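Local structure of probable glutamine-binding lipoprotein GlnH (GLNBP) (Mycobacterium tuberculosis, 6H20) at residues A104-A109 with V119-I124; E97-S102 with S113-V118. The protein probably binds aspartate and related amino acids as an extracytoplasmic solute-binding lipoprotein, and regulates protein kinase G activity to control glutamate metabolism. One frame throughout, in Å; residues are numbered along the deposited sequence.

Contact 1: A104-A109 with V119-I124; sequences AERVTA and VKTMSI. With ASN (asparagine), chain B.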
# COMPACT_ATOMS: atom_id res chain seq x y z
N ALA A 104 -1.41 9.20 -5.10
CA ALA A 104 -2.41 9.75 -5.99
C ALA A 104 -2.13 9.45 -7.46
O ALA A 104 -2.99 9.73 -8.29
CB ALA A 104 -2.49 11.26 -5.78
N GLU A 105 -0.96 8.90 -7.79
CA GLU A 105 -0.58 8.62 -9.18
C GLU A 105 -0.57 7.13 -9.52
O GLU A 105 -0.23 6.79 -10.66
CB GLU A 105 0.80 9.20 -9.48
CG GLU A 105 0.88 10.72 -9.40
CD GLU A 105 2.30 11.27 -9.34
OE1 GLU A 105 3.23 10.57 -8.88
OE2 GLU A 105 2.50 12.44 -9.74
N ARG A 106 -0.89 6.25 -8.58
CA ARG A 106 -0.80 4.82 -8.86
C ARG A 106 -1.75 4.39 -9.97
O ARG A 106 -1.36 3.62 -10.85
CB ARG A 106 -1.10 4.02 -7.59
CG ARG A 106 -0.05 4.18 -6.51
CD ARG A 106 -0.48 3.49 -5.20
NE ARG A 106 -1.59 4.20 -4.58
CZ ARG A 106 -2.05 3.93 -3.35
NH1 ARG A 106 -1.49 2.96 -2.63
NH2 ARG A 106 -3.05 4.63 -2.84
N VAL A 107 -2.99 4.87 -9.94
CA VAL A 107 -3.95 4.45 -10.97
C VAL A 107 -3.56 5.01 -12.33
O VAL A 107 -3.59 4.30 -13.34
CB VAL A 107 -5.39 4.84 -10.56
CG1 VAL A 107 -6.32 4.79 -11.78
CG2 VAL A 107 -5.89 3.92 -9.46
N THR A 108 -3.18 6.29 -12.38
CA THR A 108 -2.86 6.92 -13.66
C THR A 108 -1.67 6.25 -14.33
O THR A 108 -1.68 6.03 -15.54
CB THR A 108 -2.61 8.41 -13.47
OG1 THR A 108 -3.81 9.04 -13.00
CG2 THR A 108 -2.22 9.05 -14.80
N ALA A 109 -0.63 5.91 -13.57
CA ALA A 109 0.53 5.27 -14.19
C ALA A 109 0.16 3.94 -14.81
O ALA A 109 0.70 3.57 -15.85
CB ALA A 109 1.65 5.10 -13.16
N VAL A 119 3.54 -1.83 -6.91
CA VAL A 119 3.61 -2.51 -5.62
C VAL A 119 3.87 -1.40 -4.61
O VAL A 119 5.02 -1.01 -4.36
CB VAL A 119 4.68 -3.60 -5.55
CG1 VAL A 119 4.48 -4.47 -4.30
CG2 VAL A 119 4.65 -4.50 -6.81
N LYS A 120 2.78 -0.83 -4.10
CA LYS A 120 2.88 0.35 -3.23
C LYS A 120 1.64 0.38 -2.35
O LYS A 120 0.73 1.18 -2.57
CB LYS A 120 3.00 1.63 -4.06
CG LYS A 120 3.41 2.83 -3.19
CD LYS A 120 3.00 4.15 -3.82
CE LYS A 120 3.40 5.35 -2.97
NZ LYS A 120 3.20 5.18 -1.50
N THR A 121 1.63 -0.52 -1.36
CA THR A 121 0.56 -0.64 -0.37
C THR A 121 -0.84 -0.40 -0.96
O THR A 121 -1.66 0.31 -0.39
CB THR A 121 0.82 0.26 0.86
OG1 THR A 121 0.85 1.65 0.48
CG2 THR A 121 2.15 -0.10 1.53
N MET A 122 -1.12 -1.01 -2.11
CA MET A 122 -2.27 -0.55 -2.89
C MET A 122 -3.50 -1.36 -2.53
O MET A 122 -3.66 -2.50 -2.97
CB MET A 122 -1.98 -0.61 -4.39
CG MET A 122 -2.98 0.20 -5.20
SD MET A 122 -2.48 0.27 -6.91
CE MET A 122 -3.79 1.28 -7.57
N SER A 123 -4.39 -0.76 -1.73
CA SER A 123 -5.61 -1.45 -1.33
C SER A 123 -6.50 -1.73 -2.53
O SER A 123 -6.73 -0.86 -3.39
CB SER A 123 -6.39 -0.62 -0.32
OG SER A 123 -5.64 -0.49 0.86
N ILE A 124 -7.02 -2.94 -2.58
CA ILE A 124 -7.91 -3.38 -3.64
C ILE A 124 -9.31 -2.92 -3.29
O ILE A 124 -9.86 -3.33 -2.25
CB ILE A 124 -7.86 -4.91 -3.77
CG1 ILE A 124 -6.46 -5.43 -4.10
CG2 ILE A 124 -8.87 -5.40 -4.83
CD1 ILE A 124 -6.26 -6.92 -3.71
N ASN B . -3.39 1.36 1.44
CA ASN B . -3.97 2.70 1.37
C ASN B . -4.39 3.00 -0.06
O ASN B . -4.69 4.16 -0.40
CB ASN B . -2.97 3.75 1.88
CG ASN B . -1.78 3.91 0.96
OD1 ASN B . -1.49 3.06 0.12
ND2 ASN B . -1.10 5.02 1.11
OXT ASN B . -4.42 2.05 -0.88
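R106, in the first turn of helix 106-111, faces K120 of the irregular loop 119-124 with the two CA atoms 8.1 Å apart, a gap the arginine crosses to reach the loop's backbone. The arginine does most of the work. Its chain bends at chi3 (-70°), which turns the guanidinium along the loop towards the bound asparagine. NH1 donates to K120 O at 2.8 Å, nearly in line with the carbonyl and only 6° out of the guanidinium plane. The same NH1 also reaches OD1 of the asparagine at 2.8 Å, while NH2 donates to the ligand's carboxylate O at 3.0 Å; with NE held by A103 O, the group's rotation is fixed. M122 lies over one guanidinium face with CG, and its extended chain carries CE on to R106 CB (3.8 Å) and V107 CG2 (3.9 Å). On the aliphatic part of the arginine, K120 crosses at about a right angle, CD to CD, before its NZ pairs with D58. The loop grips the ligand as well: T121 O (2.7 Å) and S123 OG accept from the amino N, T121 OG1 donates to OD1, and S123 N donates to OXT at 2.9 Å. R128, T171 and D209 add further bonds. This is the amino-acid pocket of a family 3 solute-binding protein, where an arginine, loop backbone and loop hydroxyls together hold the ligand's carboxylate, amino group and side chain.

Contact 2: E97-S102 with S113-V118; sequences EYRILS and SQVDIV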
# COMPACT_ATOMS: atom_id res chain seq x y z
N GLU A 97 13.49 -1.79 -12.63
CA GLU A 97 13.63 -0.34 -12.65
C GLU A 97 12.40 0.26 -11.99
O GLU A 97 11.27 -0.22 -12.19
CB GLU A 97 13.74 0.15 -14.10
CG GLU A 97 13.69 1.67 -14.27
CD GLU A 97 13.79 2.11 -15.72
OE1 GLU A 97 13.51 1.28 -16.61
OE2 GLU A 97 14.15 3.28 -15.98
N TYR A 98 12.60 1.28 -11.16
CA TYR A 98 11.51 1.90 -10.41
C TYR A 98 11.06 3.18 -11.10
O TYR A 98 11.87 3.92 -11.66
CB TYR A 98 11.93 2.20 -8.96
CG TYR A 98 12.41 0.96 -8.26
CD1 TYR A 98 11.51 -0.03 -7.88
CD2 TYR A 98 13.76 0.74 -8.05
CE1 TYR A 98 11.94 -1.19 -7.27
CE2 TYR A 98 14.21 -0.42 -7.44
CZ TYR A 98 13.28 -1.39 -7.06
OH TYR A 98 13.69 -2.55 -6.47
N ARG A 99 9.75 3.41 -11.11
CA ARG A 99 9.18 4.71 -11.43
C ARG A 99 8.60 5.27 -10.14
O ARG A 99 7.71 4.65 -9.54
CB ARG A 99 8.08 4.63 -12.50
CG ARG A 99 7.63 6.05 -12.92
CD ARG A 99 6.50 6.07 -13.95
NE ARG A 99 6.89 5.49 -15.23
CZ ARG A 99 7.30 6.19 -16.29
NH1 ARG A 99 7.39 7.52 -16.24
NH2 ARG A 99 7.62 5.54 -17.40
N ILE A 100 9.12 6.41 -9.71
CA ILE A 100 8.67 6.99 -8.45
C ILE A 100 7.31 7.64 -8.65
O ILE A 100 7.15 8.54 -9.48
CB ILE A 100 9.70 8.00 -7.91
CG1 ILE A 100 11.08 7.34 -7.81
CG2 ILE A 100 9.24 8.59 -6.59
CD1 ILE A 100 11.17 6.18 -6.86
N LEU A 101 6.32 7.19 -7.87
CA LEU A 101 4.93 7.61 -8.00
C LEU A 101 4.39 7.90 -6.62
O LEU A 101 4.68 7.17 -5.67
CB LEU A 101 4.08 6.45 -8.57
CG LEU A 101 4.33 5.87 -9.96
CD1 LEU A 101 3.47 4.65 -10.15
CD2 LEU A 101 4.04 6.90 -11.03
N SER A 102 3.56 8.94 -6.50
CA SER A 102 2.84 9.14 -5.25
C SER A 102 1.59 8.26 -5.22
O SER A 102 1.19 7.64 -6.21
CB SER A 102 2.43 10.60 -5.09
OG SER A 102 1.43 10.94 -6.04
N SER A 113 0.06 2.94 -18.94
CA SER A 113 1.09 1.94 -19.21
C SER A 113 2.50 2.49 -18.98
O SER A 113 3.43 2.21 -19.74
CB SER A 113 0.93 1.33 -20.61
OG SER A 113 -0.30 0.65 -20.70
N GLN A 114 2.65 3.29 -17.92
CA GLN A 114 3.95 3.84 -17.56
C GLN A 114 4.76 2.91 -16.66
O GLN A 114 5.96 3.14 -16.49
CB GLN A 114 3.77 5.19 -16.87
CG GLN A 114 3.16 6.26 -17.75
CD GLN A 114 2.98 7.57 -17.00
OE1 GLN A 114 2.75 7.58 -15.79
NE2 GLN A 114 3.07 8.68 -17.72
N VAL A 115 4.13 1.89 -16.08
CA VAL A 115 4.82 0.86 -15.31
C VAL A 115 4.17 -0.47 -15.66
O VAL A 115 3.02 -0.51 -16.11
CB VAL A 115 4.74 1.09 -13.79
CG1 VAL A 115 5.40 2.41 -13.40
CG2 VAL A 115 3.29 1.07 -13.31
N ASP A 116 4.90 -1.56 -15.42
CA ASP A 116 4.29 -2.87 -15.57
C ASP A 116 3.38 -3.18 -14.38
O ASP A 116 2.27 -3.70 -14.56
CB ASP A 116 5.36 -3.95 -15.67
CG ASP A 116 6.27 -3.78 -16.88
OD1 ASP A 116 5.76 -3.70 -18.02
OD2 ASP A 116 7.51 -3.75 -16.69
N ILE A 117 3.84 -2.89 -13.17
CA ILE A 117 3.07 -3.16 -11.96
C ILE A 117 3.30 -2.03 -10.97
O ILE A 117 4.31 -1.32 -11.02
CB ILE A 117 3.44 -4.51 -11.29
CG1 ILE A 117 4.90 -4.51 -10.81
CG2 ILE A 117 3.19 -5.68 -12.26
CD1 ILE A 117 5.31 -5.81 -10.10
N VAL A 118 2.32 -1.84 -10.09
CA VAL A 118 2.47 -0.98 -8.91
C VAL A 118 2.49 -1.91 -7.71
O VAL A 118 1.58 -2.72 -7.52
CB VAL A 118 1.32 0.03 -8.79
CG1 VAL A 118 1.32 0.70 -7.42
CG2 VAL A 118 1.41 1.09 -9.89
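R99, near the end of strand 96-100, is the first residue of 97-102 to touch 113-118, and its CA lies 7.0 Å from that of V115. With CG anti to the backbone N (chi1 -173°), the aliphatic chain runs out across the gap and bends at chi3. On the way its CB packs on V115 CG1 at 3.6 Å, and CD rests against the same methyl. The guanidinium then turns onto the backbone of Q114. NE donates to Q114 O at 2.8 Å, with an N-H...O angle of 138°, and NH2 adds a weak bond to the same oxygen at 3.1 Å. One carbonyl thus takes both N-H groups, although NE sits well above the carbonyl plane and the oxygen is itself tilted from the guanidinium plane. Q114 CB lies 3.4 Å above one guanidinium face, offset toward its rim, while V115 CG1 comes up at the edge, in plane. The Q114 amide is almost parallel to the guanidinium, the planes being 10° apart.

Further on, L101 carries the buried half of the contact. Its CD1 meets V118 CG2 at 4.1 Å and stands 4.4 Å from V115 CG1, a loose apolar cluster that A109 and L110 of helix 106-111 extend. S113 closes that helix in a Schellman motif, after which Q114 and V115 lead the chain towards strand 117-118. Strand 53-57 lies between the two strands and pairs parallel with both, through backbone bonds to R99 and L101 on one side. The helix linking strands 96-100 and 117-118 across strand 53-57 therefore makes a beta-alpha-beta crossover, a unit characteristic of the alpha/beta lobes of periplasmic-binding-protein folds.

In the fold
Contacts 1 and 2 have centres 9 Å apart and share one crossover, their segments alternating along the chain: strand 96-100, helix 106-111, strand 117-118, then the ligand loop. The helix joins them directly. A109 CB packs on L101 CD1 at 3.5 Å, A109 O and Q114 N lie 2.9 Å apart, a probable hydrogen bond, and R106 CG rests on V118 CG1 at 3.8 Å. K120 CE also comes within 3.5 Å of L101 O. Contact 1 grips the asparagine itself; contact 2 backs the site through V118, whose side chain lies about 8 Å from the ligand at nearest atoms and packs behind the arginine that binds it, while the R99 end lies toward the surface.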